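Local coordinates for protein xyloglucan-specific endo-beta-1,4-glucanase BoGH9A (Bacteroides ovatus, PDB 6DHT) that hydrolyses internal beta-1,4-glucosidic linkages in the backbone of xyloglucan, releasing xyloglucan oligosaccharides, at residues Glu30-Val35 with Arg72-Phe77; Val160-Gly165 with Leu226-Pro231; Thr241-Glu246 with Tyr324-Ala329; Lys365-Tyr370 with Asp402-Glu407; Cys444-Val449 with Asn554-Ala559. All blocks are in the same frame, centred on the assembly; numbering follows the deposited sequence.

Interaction 1: Glu30-Val35 with Arg72-Phe77; sequences EKIAVV and RTTLDF
One face of the Phe-77 ring carries the carbonyl oxygen of Lys-31, 3.5 Å above the plane and over its centre, while the CB methyl of Ala-33 lies in plane at the ring edge, 4.0 Å from CE1. The pair belongs to the N-terminal Ig-like domain, where antiparallel strands 32-35 and 72-76 run side by side in one sheet. The same oxygen accepts the backbone N-H of Phe-77 (N to O 2.9 Å). With chi1 at 45°, CG of Phe-77 sits between its own backbone N and carbonyl carbon, which folds the ring back over that oxygen. CB of Lys-31 touches ring atom CE2 at 3.6 Å, but the amine runs off to the carbonyls of Gln-29 and Pro-27. Ala-33 pairs with Leu-75 and Val-35 with Thr-73 through two backbone bonds each. Ala-33, Leu-75 and Phe-77 meet Leu-88, Phe-43 and Ile-45 on strands 84-90 and 42-47 of the second sheet, a beta-sandwich arrangement. On the other face CG1 of Ile-32 lies 3.8 Å from CG of Asp-76, whose OD1 bonds to Ser-78. Beyond Ala-33, CD1 of Leu-75 rests 3.8 Å from CG2 of Val-35.

Interaction 2: Val160-Gly165 with Leu226-Pro231; sequences VSSSKG and LTMQDP
Ser-162 reaches across to Thr-227 with a short side chain in which every atom finds a neighbour. Thr-227 lies within a type I beta turn, Leu-226 to Gln-229, at the C-terminal end of helix 213-226 in the glycoside hydrolase family 9 domain, whose fold is an (alpha/alpha)6 barrel; Ser-162 belongs to the loop that follows strand 159-160. CB of Ser-162 comes first, 3.4 Å from OG1 of Thr-227. One bond further, OG donates its proton to that same OG1 at 2.7 Å. It stands anti to the Ser-162 backbone N (chi1 -165°), a setting that swings the hydroxyl across to the turn. OG also lies 3.4 Å from SD of Met-228, the sulfur being brought round by bends at chi2 and chi3, and it takes a weak hydrogen bond from the indole NE1 of Trp-224. The acceptor has a further duty of its own, since Thr-227 OG1 is hydrogen-bonded to the Trp-224 carbonyl, so that serine, threonine and the last turn of the helix form a short polar relay. This is a small contact, joining the loop after strand 159-160 to a helix end. The bond closing the turn, from Gln-229 N to Leu-226 O, is weak at 3.4 Å. Nearby, a water lies between the backbones, 2.7 Å from Ser-161 O and 2.9 Å from Thr-227 O; it has other acceptors in reach as well. Beside that bridge, Ser-161 O comes within 3.9 Å of Thr-227 CB.

Interaction 3: Thr241-Glu246 with Tyr324-Ala329; sequences TTPFFE and YQPAIA
Two irregular loops meet where the backbone N of Ala-329 donates to the carbonyl oxygen of Pro-243 (2.8 Å, N-H...O angle 148°). The donor approaches nearly head-on to the carbonyl, and CA of Ile-328 makes a longer C-H...O contact to the same oxygen. Around this bond the side chains are mostly apolar. The Pro-243 ring lays its CG against CG of Pro-326 at 4.0 Å, the second proline following a cis peptide bond, and Pro-243 CB rests 3.4 Å from the carbonyl O of Ala-327. Further in, CG2 of Thr-241 meets CG2 of Ile-328 at 3.9 Å. With chi1 at -174° the threonine hydroxyl is anti to its own nitrogen, a turn that also sets CG2 between the backbone N and the carbonyl carbon and points it at Ile-328; OG1 bonds both Thr-242 O (2.7 Å) and the hydroxyl of Thr-330. If an alanine stood here, the CG2 methyl of Ile-328 would probably face a gap and the Thr-330 hydroxyl would lose this mate. These loops, after strand 239-241 and after helix 317-321, sit on the (alpha/alpha)6 barrel of family 9 at the active-site end: the Phe-245 side chain is about 4 Å, at nearest atoms, from that of Asp-171, the predicted nucleophile. Thr-242 OG1 donates to Phe-244 O from above the carbonyl plane. The ring of Phe-245 brings CE2 within 3.7 Å of Ala-329 O, and Phe-244 offers CD1 to the Ala-329 methyl at 4.2 Å.

Interaction 4: Lys365-Tyr370 with Asp402-Glu407; sequences KAPQIY and DSLKTE. With EDO (1,2-ethanediol), chain M; EDO (1,2-ethanediol), chain L.
A water-bridged junction between a loop and a helix of the (alpha/alpha)6 barrel is formed here, where the loop after helix 356-364 lies along helix 395-416. Glu-407 carries it. Its chain bends at chi2 (-49°), folding the carboxylate back so that OE1 and the residue's own carbonyl reach one water: the water donates to Glu-407 O at 2.6 Å and to Glu-407 OE1 at 2.8 Å, and accepts from the backbone N of Tyr-370 at 3.0 Å. A single water thus satisfies a loop N-H and helps, with the OE2 salt bridge to Lys-410, to set the carboxylate's rotation. The carboxylate also lies against the loop backbone, its CD 3.4 Å from Gln-368 O, though no hydrogen bond joins OE1 to that oxygen. CB of Tyr-370 packs on the Glu-407 carbonyl, while its ring turns from the helix segment to meet Tyr-411 edge-to-face and its OH bonds to Ser-450. One turn earlier on the helix, CD2 of Leu-404 touches CG of Pro-367 at 4.3 Å. A molecule of 1,2-ethanediol, probably from the crystallisation liquor, lies beside Ser-403, and its O1 and O2 each donate to the carbonyl O of Pro-367 at 2.9 Å.

Interaction 5: Cys444-Val449 with Asn554-Ala559; sequences CMNQGV and NAALVA
Met-445 and Leu-557 run alongside each other with their ends in a common direction, bringing the sulfur SD of Met-445 to 4.1 Å from CD1 of Leu-557. The methionine gets there by bending at chi2 and chi3. At its base, CB meets the CB methyl of Ala-556 at 3.7 Å; the small size of this alanine is consistent with the 8.9 Å between the segment axes. One helical turn on, Val-449 sends CG2, the branch anti to its carbonyl carbon, against CB of Ala-559 at 3.8 Å. The segments run in the same general direction, crossing at 37°, and every touching residue is buried. They belong to helices 439-458 and 551-567 near the centre of the chain, consistent with neighbouring inner helices of the family 9 (alpha/alpha)6 barrel. Asn-446 approaches from the other flank: its amide oxygen OD1 sits 3.2 Å from the Ala-556 methyl, with no hydrogen-bonding partner although buried, while ND2 gives a weak bond to the Pro-373 carbonyl. Cutting this residue back to an alanine is likely to leave the Pro-373 oxygen without that donor and to open a gap beside CB of Ala-556. On the opposite flank, Met-445 and Leu-557 both meet Ile-474 of helix 461-474.

From the N terminus, interaction 1 closes first, within the Ig-like domain, by pairing strands 32-35 and 72-76. The chain then enters the catalytic domain. Interaction 2 joins ends across helices 176-192, 194-199 and 213-226, and interaction 3 closes the next excursion, near the predicted nucleophile; their nearest atoms are about 7 Å apart. Interaction 4 returns over helix 379-386 and the start of helix 395-416. Interaction 5 spans the longest loop, over 100 residues, and brings the C-terminal helix 551-567 to helix 439-458. All five lie in series, none nesting or crossing. Interactions 4 and 5 involve the successive helices 395-416 and 439-458, and their nearest atoms are about 5 Å apart.

Interaction 1: Glu30-Val35 with Arg72-Phe77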
# COMPACT_ATOMS: atom_id res chain seq x y z
N GLU A 30 16.36 16.33 -5.15
CA GLU A 30 17.12 15.94 -6.32
C GLU A 30 16.14 15.98 -7.49
O GLU A 30 14.97 15.57 -7.38
CB GLU A 30 17.70 14.55 -6.12
CG GLU A 30 18.56 14.01 -7.25
CD GLU A 30 19.09 12.62 -6.91
OE1 GLU A 30 18.41 11.62 -7.19
OE2 GLU A 30 20.18 12.53 -6.31
N LYS A 31 16.60 16.50 -8.63
CA LYS A 31 15.74 16.65 -9.80
C LYS A 31 16.39 16.04 -11.02
O LYS A 31 17.29 16.63 -11.62
CB LYS A 31 15.39 18.13 -10.04
CG LYS A 31 14.84 18.78 -8.80
CD LYS A 31 14.43 20.25 -8.98
CE LYS A 31 14.08 20.89 -7.66
NZ LYS A 31 15.30 20.98 -6.80
N ILE A 32 15.93 14.85 -11.37
CA ILE A 32 16.52 14.07 -12.43
C ILE A 32 15.47 13.55 -13.40
O ILE A 32 14.41 13.05 -13.00
CB ILE A 32 17.39 12.92 -11.86
CG1 ILE A 32 18.66 13.54 -11.25
CG2 ILE A 32 17.72 11.87 -12.96
CD1 ILE A 32 19.62 12.59 -10.68
N ALA A 33 15.76 13.71 -14.69
CA ALA A 33 14.97 13.12 -15.75
C ALA A 33 15.89 12.18 -16.51
O ALA A 33 17.10 12.33 -16.43
CB ALA A 33 14.42 14.20 -16.68
N VAL A 34 15.32 11.20 -17.18
CA VAL A 34 16.10 10.23 -17.95
C VAL A 34 15.53 10.13 -19.35
O VAL A 34 14.34 9.88 -19.53
CB VAL A 34 16.09 8.86 -17.29
CG1 VAL A 34 16.77 7.84 -18.19
CG2 VAL A 34 16.79 8.92 -15.95
N VAL A 35 16.39 10.31 -20.35
CA VAL A 35 15.96 10.08 -21.72
C VAL A 35 16.06 8.58 -21.98
O VAL A 35 17.11 7.98 -21.76
CB VAL A 35 16.85 10.86 -22.69
CG1 VAL A 35 16.32 10.67 -24.09
CG2 VAL A 35 16.88 12.33 -22.36
N ARG A 72 20.21 5.03 -21.89
CA ARG A 72 19.47 5.92 -21.01
C ARG A 72 20.38 7.04 -20.54
O ARG A 72 21.43 6.77 -19.96
CB ARG A 72 18.93 5.11 -19.83
CG ARG A 72 17.60 4.44 -20.09
CD ARG A 72 17.60 3.37 -21.19
NE ARG A 72 16.25 2.81 -21.29
CZ ARG A 72 15.87 1.62 -20.83
NH1 ARG A 72 14.60 1.26 -20.91
NH2 ARG A 72 16.74 0.77 -20.30
N THR A 73 19.98 8.29 -20.74
CA THR A 73 20.82 9.44 -20.41
C THR A 73 20.22 10.21 -19.23
O THR A 73 19.06 10.61 -19.27
CB THR A 73 20.97 10.39 -21.62
OG1 THR A 73 21.41 9.64 -22.75
CG2 THR A 73 21.95 11.52 -21.33
N THR A 74 21.03 10.42 -18.21
CA THR A 74 20.60 11.13 -17.01
C THR A 74 20.77 12.63 -17.16
O THR A 74 21.84 13.12 -17.55
CB THR A 74 21.38 10.59 -15.82
OG1 THR A 74 21.02 9.23 -15.62
CG2 THR A 74 21.12 11.41 -14.55
N LEU A 75 19.70 13.35 -16.85
CA LEU A 75 19.67 14.80 -16.86
C LEU A 75 19.45 15.30 -15.44
O LEU A 75 18.35 15.14 -14.91
CB LEU A 75 18.52 15.27 -17.74
CG LEU A 75 18.36 14.54 -19.07
CD1 LEU A 75 17.20 15.13 -19.84
CD2 LEU A 75 19.65 14.58 -19.94
N ASP A 76 20.48 15.88 -14.82
CA ASP A 76 20.43 16.31 -13.42
C ASP A 76 20.40 17.83 -13.32
O ASP A 76 21.41 18.50 -13.55
CB ASP A 76 21.65 15.75 -12.67
CG ASP A 76 21.57 15.97 -11.16
OD1 ASP A 76 20.78 16.83 -10.69
OD2 ASP A 76 22.36 15.33 -10.44
N PHE A 77 19.23 18.37 -12.96
CA PHE A 77 19.02 19.80 -12.78
C PHE A 77 18.60 20.12 -11.33
O PHE A 77 17.86 21.08 -11.05
CB PHE A 77 17.99 20.32 -13.79
CG PHE A 77 16.77 19.46 -13.92
CD1 PHE A 77 16.79 18.33 -14.71
CD2 PHE A 77 15.59 19.79 -13.27
CE1 PHE A 77 15.66 17.51 -14.82
CE2 PHE A 77 14.45 18.98 -13.39
CZ PHE A 77 14.49 17.84 -14.17

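Interaction 2: Val160-Gly165 with Leu226-Pro231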
# COMPACT_ATOMS: atom_id res chain seq x y z
N VAL A 160 -25.46 -14.84 8.96
CA VAL A 160 -24.86 -13.80 9.78
C VAL A 160 -24.78 -12.50 9.00
O VAL A 160 -24.84 -12.49 7.77
CB VAL A 160 -23.44 -14.18 10.27
CG1 VAL A 160 -23.50 -15.42 11.14
CG2 VAL A 160 -22.49 -14.40 9.11
N SER A 161 -24.64 -11.40 9.73
CA SER A 161 -24.41 -10.11 9.09
C SER A 161 -22.93 -9.78 9.26
O SER A 161 -22.36 -9.93 10.34
CB SER A 161 -25.28 -9.04 9.72
OG SER A 161 -25.07 -7.77 9.13
N SER A 162 -22.31 -9.37 8.16
CA SER A 162 -20.88 -9.03 8.14
C SER A 162 -20.66 -7.89 7.13
O SER A 162 -20.09 -8.10 6.05
CB SER A 162 -20.05 -10.26 7.77
OG SER A 162 -18.66 -10.11 8.06
N SER A 163 -21.13 -6.71 7.51
CA SER A 163 -21.26 -5.58 6.61
C SER A 163 -20.12 -4.58 6.77
O SER A 163 -19.38 -4.63 7.75
CB SER A 163 -22.60 -4.87 6.87
OG SER A 163 -22.58 -4.19 8.10
N LYS A 164 -20.03 -3.68 5.79
CA LYS A 164 -18.98 -2.65 5.70
C LYS A 164 -17.69 -3.30 5.24
O LYS A 164 -17.68 -4.40 4.71
CB LYS A 164 -18.82 -1.86 7.01
CG LYS A 164 -20.10 -1.15 7.43
CD LYS A 164 -19.98 -0.53 8.80
CE LYS A 164 -19.07 0.66 8.79
NZ LYS A 164 -19.12 1.33 10.11
N GLY A 165 -16.58 -2.60 5.42
CA GLY A 165 -15.33 -3.05 4.83
C GLY A 165 -15.18 -2.69 3.36
O GLY A 165 -16.13 -2.28 2.69
N LEU A 226 -14.35 -6.77 12.89
CA LEU A 226 -14.92 -7.24 14.16
C LEU A 226 -15.99 -8.31 13.94
O LEU A 226 -16.09 -9.26 14.73
CB LEU A 226 -15.49 -6.06 14.94
CG LEU A 226 -14.46 -5.08 15.50
CD1 LEU A 226 -15.19 -3.90 16.08
CD2 LEU A 226 -13.60 -5.70 16.57
N THR A 227 -16.78 -8.17 12.87
CA THR A 227 -17.86 -9.12 12.58
C THR A 227 -17.38 -10.47 12.04
O THR A 227 -18.16 -11.41 11.90
CB THR A 227 -18.89 -8.54 11.58
OG1 THR A 227 -18.36 -8.55 10.24
CG2 THR A 227 -19.32 -7.14 11.98
N MET A 228 -16.09 -10.57 11.73
CA MET A 228 -15.51 -11.79 11.20
C MET A 228 -14.93 -12.70 12.28
O MET A 228 -14.32 -13.73 11.95
CB MET A 228 -14.45 -11.44 10.16
CG MET A 228 -15.05 -10.84 8.91
SD MET A 228 -15.85 -12.02 7.85
CE MET A 228 -14.43 -12.77 7.15
N GLN A 229 -15.09 -12.29 13.54
CA GLN A 229 -14.66 -13.06 14.69
C GLN A 229 -15.83 -13.84 15.29
O GLN A 229 -16.86 -13.25 15.59
CB GLN A 229 -14.07 -12.14 15.76
CG GLN A 229 -13.49 -12.90 16.94
CD GLN A 229 -12.68 -12.03 17.87
OE1 GLN A 229 -13.11 -10.95 18.26
NE2 GLN A 229 -11.54 -12.53 18.27
N ASP A 230 -15.65 -15.15 15.44
CA ASP A 230 -16.66 -16.02 16.07
C ASP A 230 -16.72 -15.62 17.55
O ASP A 230 -15.71 -15.67 18.23
CB ASP A 230 -16.22 -17.47 15.91
CG ASP A 230 -17.21 -18.47 16.51
OD1 ASP A 230 -17.98 -18.10 17.42
OD2 ASP A 230 -17.19 -19.63 16.06
N PRO A 231 -17.91 -15.20 18.04
CA PRO A 231 -18.01 -14.69 19.41
C PRO A 231 -17.76 -15.74 20.48
O PRO A 231 -17.62 -15.38 21.64
CB PRO A 231 -19.46 -14.19 19.49
CG PRO A 231 -20.19 -14.98 18.47
CD PRO A 231 -19.22 -15.21 17.36
O HOH W 1 -21.02 -11.82 11.64

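Interaction 3: Thr241-Glu246 with Tyr324-Ala329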
# COMPACT_ATOMS: atom_id res chain seq x y z
N THR A 241 -16.71 -14.05 0.86
CA THR A 241 -16.54 -14.25 -0.57
C THR A 241 -17.75 -14.92 -1.22
O THR A 241 -18.57 -15.56 -0.56
CB THR A 241 -15.28 -15.14 -0.83
OG1 THR A 241 -14.99 -15.25 -2.22
CG2 THR A 241 -15.44 -16.53 -0.18
N THR A 242 -17.85 -14.73 -2.53
CA THR A 242 -18.73 -15.55 -3.36
C THR A 242 -17.94 -16.79 -3.72
O THR A 242 -16.72 -16.83 -3.57
CB THR A 242 -19.12 -14.79 -4.61
OG1 THR A 242 -17.95 -14.24 -5.21
CG2 THR A 242 -20.08 -13.67 -4.29
N PRO A 243 -18.61 -17.84 -4.22
CA PRO A 243 -17.81 -19.01 -4.60
C PRO A 243 -16.89 -18.77 -5.80
O PRO A 243 -15.77 -19.30 -5.85
CB PRO A 243 -18.90 -20.05 -4.97
CG PRO A 243 -20.04 -19.66 -4.12
CD PRO A 243 -20.04 -18.15 -4.11
N PHE A 244 -17.38 -18.01 -6.78
CA PHE A 244 -16.59 -17.63 -7.94
C PHE A 244 -16.45 -16.11 -8.03
O PHE A 244 -17.31 -15.37 -7.57
CB PHE A 244 -17.27 -18.09 -9.25
CG PHE A 244 -17.31 -19.58 -9.45
CD1 PHE A 244 -16.20 -20.27 -9.91
CD2 PHE A 244 -18.48 -20.29 -9.21
CE1 PHE A 244 -16.24 -21.64 -10.09
CE2 PHE A 244 -18.53 -21.67 -9.40
CZ PHE A 244 -17.40 -22.34 -9.84
N PHE A 245 -15.40 -15.66 -8.68
CA PHE A 245 -15.32 -14.26 -9.05
C PHE A 245 -16.50 -13.93 -9.95
O PHE A 245 -16.84 -14.72 -10.83
CB PHE A 245 -14.03 -13.96 -9.80
CG PHE A 245 -12.81 -14.01 -8.95
CD1 PHE A 245 -12.68 -13.19 -7.83
CD2 PHE A 245 -11.74 -14.81 -9.31
CE1 PHE A 245 -11.52 -13.22 -7.06
CE2 PHE A 245 -10.58 -14.84 -8.56
CZ PHE A 245 -10.46 -14.02 -7.43
N GLU A 246 -17.12 -12.78 -9.71
CA GLU A 246 -18.13 -12.22 -10.58
C GLU A 246 -17.56 -11.77 -11.91
O GLU A 246 -16.35 -11.58 -12.07
CB GLU A 246 -18.80 -11.03 -9.88
CG GLU A 246 -19.45 -11.34 -8.55
CD GLU A 246 -20.82 -12.02 -8.63
OE1 GLU A 246 -21.14 -12.63 -9.68
OE2 GLU A 246 -21.58 -11.93 -7.64
N TYR A 324 -15.37 -29.63 1.22
CA TYR A 324 -16.51 -28.75 1.44
C TYR A 324 -17.06 -28.17 0.14
O TYR A 324 -16.32 -27.98 -0.83
CB TYR A 324 -16.13 -27.60 2.37
CG TYR A 324 -15.58 -28.03 3.71
CD1 TYR A 324 -16.42 -28.49 4.71
CD2 TYR A 324 -14.21 -27.95 3.98
CE1 TYR A 324 -15.92 -28.87 5.95
CE2 TYR A 324 -13.71 -28.33 5.21
CZ TYR A 324 -14.57 -28.79 6.19
OH TYR A 324 -14.07 -29.17 7.41
N GLN A 325 -18.36 -27.88 0.16
CA GLN A 325 -19.05 -27.34 -1.00
C GLN A 325 -19.96 -26.21 -0.54
O GLN A 325 -20.47 -26.27 0.56
CB GLN A 325 -19.87 -28.44 -1.70
CG GLN A 325 -19.00 -29.44 -2.40
CD GLN A 325 -19.77 -30.64 -2.90
OE1 GLN A 325 -20.82 -30.98 -2.37
NE2 GLN A 325 -19.24 -31.28 -3.93
N PRO A 326 -20.14 -25.18 -1.38
CA PRO A 326 -19.60 -25.05 -2.73
C PRO A 326 -18.11 -24.75 -2.72
O PRO A 326 -17.59 -24.20 -1.74
CB PRO A 326 -20.37 -23.85 -3.30
CG PRO A 326 -20.74 -23.06 -2.12
CD PRO A 326 -21.00 -24.05 -1.02
N ALA A 327 -17.43 -25.12 -3.79
CA ALA A 327 -16.01 -24.85 -3.91
C ALA A 327 -15.82 -23.33 -3.96
O ALA A 327 -16.67 -22.61 -4.49
CB ALA A 327 -15.46 -25.48 -5.16
N ILE A 328 -14.73 -22.87 -3.36
CA ILE A 328 -14.39 -21.45 -3.33
C ILE A 328 -13.20 -21.23 -4.25
O ILE A 328 -12.20 -21.94 -4.13
CB ILE A 328 -14.00 -21.03 -1.90
CG1 ILE A 328 -15.10 -21.41 -0.91
CG2 ILE A 328 -13.67 -19.53 -1.86
CD1 ILE A 328 -16.42 -20.70 -1.12
N ALA A 329 -13.27 -20.26 -5.17
CA ALA A 329 -12.21 -20.05 -6.16
C ALA A 329 -11.68 -18.62 -6.25
O ALA A 329 -11.02 -18.26 -7.21
CB ALA A 329 -12.71 -20.49 -7.53
O HOH W 2 -16.78 -22.11 -6.85

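Interaction 4: Lys365-Tyr370 with Asp402-Glu407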
# COMPACT_ATOMS: atom_id res chain seq x y z
N LYS A 365 9.86 -15.25 18.33
CA LYS A 365 9.57 -15.27 16.90
C LYS A 365 10.30 -14.17 16.14
O LYS A 365 9.93 -13.85 15.01
CB LYS A 365 8.07 -15.13 16.68
CG LYS A 365 7.25 -16.25 17.30
CD LYS A 365 7.35 -17.52 16.47
CE LYS A 365 6.83 -18.74 17.20
NZ LYS A 365 5.47 -18.52 17.72
N ALA A 366 11.33 -13.58 16.72
CA ALA A 366 11.96 -12.41 16.10
C ALA A 366 12.61 -12.74 14.77
O ALA A 366 13.25 -13.78 14.61
CB ALA A 366 12.99 -11.79 17.03
N PRO A 367 12.47 -11.83 13.80
CA PRO A 367 13.19 -12.01 12.54
C PRO A 367 14.70 -11.85 12.71
O PRO A 367 15.14 -11.09 13.56
CB PRO A 367 12.66 -10.88 11.66
CG PRO A 367 12.28 -9.83 12.62
CD PRO A 367 11.79 -10.53 13.87
N GLN A 368 15.46 -12.57 11.90
CA GLN A 368 16.92 -12.51 11.96
C GLN A 368 17.44 -11.43 10.99
O GLN A 368 18.53 -10.89 11.18
CB GLN A 368 17.54 -13.88 11.64
CG GLN A 368 17.19 -14.98 12.66
CD GLN A 368 17.52 -14.61 14.10
OE1 GLN A 368 18.60 -14.08 14.40
NE2 GLN A 368 16.58 -14.88 15.00
N ILE A 369 16.63 -11.10 9.98
CA ILE A 369 16.99 -10.14 8.94
C ILE A 369 15.79 -9.20 8.69
O ILE A 369 14.66 -9.55 9.05
CB ILE A 369 17.35 -10.92 7.67
CG1 ILE A 369 18.04 -10.03 6.64
CG2 ILE A 369 16.12 -11.58 7.09
CD1 ILE A 369 18.50 -10.79 5.39
N TYR A 370 16.03 -8.02 8.13
CA TYR A 370 14.93 -7.14 7.73
C TYR A 370 14.51 -7.47 6.29
O TYR A 370 15.36 -7.63 5.41
CB TYR A 370 15.31 -5.66 7.80
CG TYR A 370 14.18 -4.77 7.38
CD1 TYR A 370 13.24 -4.33 8.30
CD2 TYR A 370 14.01 -4.42 6.04
CE1 TYR A 370 12.17 -3.54 7.91
CE2 TYR A 370 12.95 -3.64 5.64
CZ TYR A 370 12.02 -3.21 6.57
OH TYR A 370 10.95 -2.42 6.21
N ASP A 402 17.46 -2.07 19.06
CA ASP A 402 18.73 -1.72 18.41
C ASP A 402 19.17 -2.80 17.44
O ASP A 402 19.70 -2.49 16.37
CB ASP A 402 19.85 -1.48 19.44
CG ASP A 402 19.76 -0.13 20.12
OD1 ASP A 402 18.89 0.68 19.74
OD2 ASP A 402 20.58 0.13 21.03
N SER A 403 18.95 -4.07 17.79
CA SER A 403 19.34 -5.17 16.92
C SER A 403 18.49 -5.15 15.65
O SER A 403 18.98 -5.46 14.56
CB SER A 403 19.26 -6.53 17.62
OG SER A 403 17.92 -6.95 17.87
N LEU A 404 17.23 -4.76 15.77
CA LEU A 404 16.35 -4.71 14.60
C LEU A 404 16.72 -3.52 13.74
O LEU A 404 16.68 -3.61 12.49
CB LEU A 404 14.90 -4.58 15.05
CG LEU A 404 14.30 -5.70 15.89
CD1 LEU A 404 12.90 -5.36 16.38
CD2 LEU A 404 14.28 -7.00 15.12
N LYS A 405 17.10 -2.41 14.35
CA LYS A 405 17.60 -1.25 13.62
C LYS A 405 18.82 -1.64 12.80
O LYS A 405 18.91 -1.30 11.61
CB LYS A 405 17.95 -0.12 14.58
CG LYS A 405 18.66 1.07 13.94
CD LYS A 405 18.82 2.19 14.95
CE LYS A 405 19.80 3.24 14.47
NZ LYS A 405 20.03 4.29 15.48
N THR A 406 19.75 -2.36 13.40
CA THR A 406 20.93 -2.83 12.69
C THR A 406 20.55 -3.60 11.43
O THR A 406 21.14 -3.38 10.37
CB THR A 406 21.81 -3.69 13.62
OG1 THR A 406 22.27 -2.86 14.68
CG2 THR A 406 23.02 -4.25 12.89
N GLU A 407 19.56 -4.47 11.53
CA GLU A 407 19.14 -5.26 10.38
C GLU A 407 18.47 -4.39 9.33
O GLU A 407 18.72 -4.57 8.14
CB GLU A 407 18.23 -6.41 10.79
CG GLU A 407 18.95 -7.54 11.54
CD GLU A 407 20.23 -8.00 10.85
OE1 GLU A 407 20.20 -8.26 9.62
OE2 GLU A 407 21.28 -8.10 11.53
C1 EDO M . 17.19 -9.58 16.42
O1 EDO M . 16.50 -10.81 16.15
C2 EDO M . 18.14 -9.26 15.28
O2 EDO M . 17.44 -9.36 14.03
C1 EDO L . 16.40 1.51 18.20
O1 EDO L . 16.53 1.52 19.63
C2 EDO L . 15.24 2.42 17.80
O2 EDO L . 15.68 3.78 17.86
O HOH W 3 18.83 -7.10 7.41

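Interaction 5: Cys444-Val449 with Asn554-Ala559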
# COMPACT_ATOMS: atom_id res chain seq x y z
N CYS A 444 8.88 -1.77 -5.23
CA CYS A 444 9.32 -0.38 -5.37
C CYS A 444 8.85 0.51 -4.20
O CYS A 444 9.65 1.16 -3.54
CB CYS A 444 8.86 0.18 -6.72
SG CYS A 444 9.53 1.79 -7.11
N MET A 445 7.54 0.53 -3.95
CA MET A 445 7.04 1.35 -2.86
C MET A 445 7.55 0.86 -1.50
O MET A 445 8.00 1.67 -0.69
CB MET A 445 5.50 1.37 -2.80
CG MET A 445 4.80 2.17 -3.85
SD MET A 445 5.09 3.92 -3.80
CE MET A 445 6.46 4.06 -4.96
N ASN A 446 7.48 -0.44 -1.25
CA ASN A 446 7.81 -0.90 0.11
C ASN A 446 9.32 -0.87 0.37
O ASN A 446 9.75 -0.74 1.52
CB ASN A 446 7.16 -2.24 0.42
CG ASN A 446 5.69 -2.09 0.65
OD1 ASN A 446 5.21 -0.97 0.84
ND2 ASN A 446 4.96 -3.18 0.55
N GLN A 447 10.12 -0.94 -0.68
CA GLN A 447 11.54 -0.63 -0.54
C GLN A 447 11.72 0.84 -0.14
O GLN A 447 12.49 1.17 0.78
CB GLN A 447 12.26 -0.91 -1.86
CG GLN A 447 13.73 -0.75 -1.88
CD GLN A 447 14.25 -1.12 -3.25
OE1 GLN A 447 14.35 -0.27 -4.12
NE2 GLN A 447 14.48 -2.40 -3.47
N GLY A 448 10.99 1.73 -0.81
CA GLY A 448 10.94 3.13 -0.44
C GLY A 448 10.54 3.37 1.00
O GLY A 448 11.16 4.16 1.69
N VAL A 449 9.48 2.71 1.45
CA VAL A 449 9.01 2.83 2.84
C VAL A 449 10.14 2.41 3.79
O VAL A 449 10.39 3.08 4.80
CB VAL A 449 7.75 1.97 3.08
CG1 VAL A 449 7.38 1.95 4.56
CG2 VAL A 449 6.57 2.49 2.29
N ASN A 554 -2.37 -0.06 -2.75
CA ASN A 554 -2.62 1.32 -2.37
C ASN A 554 -2.15 1.65 -0.95
O ASN A 554 -1.82 2.81 -0.67
CB ASN A 554 -4.06 1.72 -2.59
CG ASN A 554 -4.21 2.53 -3.83
OD1 ASN A 554 -3.88 2.06 -4.92
ND2 ASN A 554 -4.61 3.78 -3.69
N ALA A 555 -2.10 0.65 -0.06
CA ALA A 555 -1.60 0.90 1.29
C ALA A 555 -0.15 1.31 1.20
O ALA A 555 0.29 2.22 1.90
CB ALA A 555 -1.76 -0.33 2.15
N ALA A 556 0.60 0.63 0.33
CA ALA A 556 2.01 0.97 0.10
C ALA A 556 2.15 2.38 -0.44
O ALA A 556 3.02 3.15 -0.04
CB ALA A 556 2.65 -0.03 -0.84
N LEU A 557 1.31 2.72 -1.41
CA LEU A 557 1.33 4.08 -1.96
C LEU A 557 0.98 5.13 -0.93
O LEU A 557 1.65 6.15 -0.84
CB LEU A 557 0.35 4.16 -3.13
CG LEU A 557 0.23 5.50 -3.84
CD1 LEU A 557 1.57 5.92 -4.45
CD2 LEU A 557 -0.87 5.46 -4.88
N VAL A 558 -0.05 4.90 -0.12
CA VAL A 558 -0.36 5.85 0.96
C VAL A 558 0.83 5.98 1.91
O VAL A 558 1.20 7.09 2.31
CB VAL A 558 -1.58 5.35 1.76
CG1 VAL A 558 -1.71 6.09 3.10
CG2 VAL A 558 -2.87 5.49 0.99
N ALA A 559 1.43 4.85 2.24
CA ALA A 559 2.59 4.85 3.15
C ALA A 559 3.73 5.71 2.62
O ALA A 559 4.24 6.58 3.35
CB ALA A 559 3.08 3.44 3.43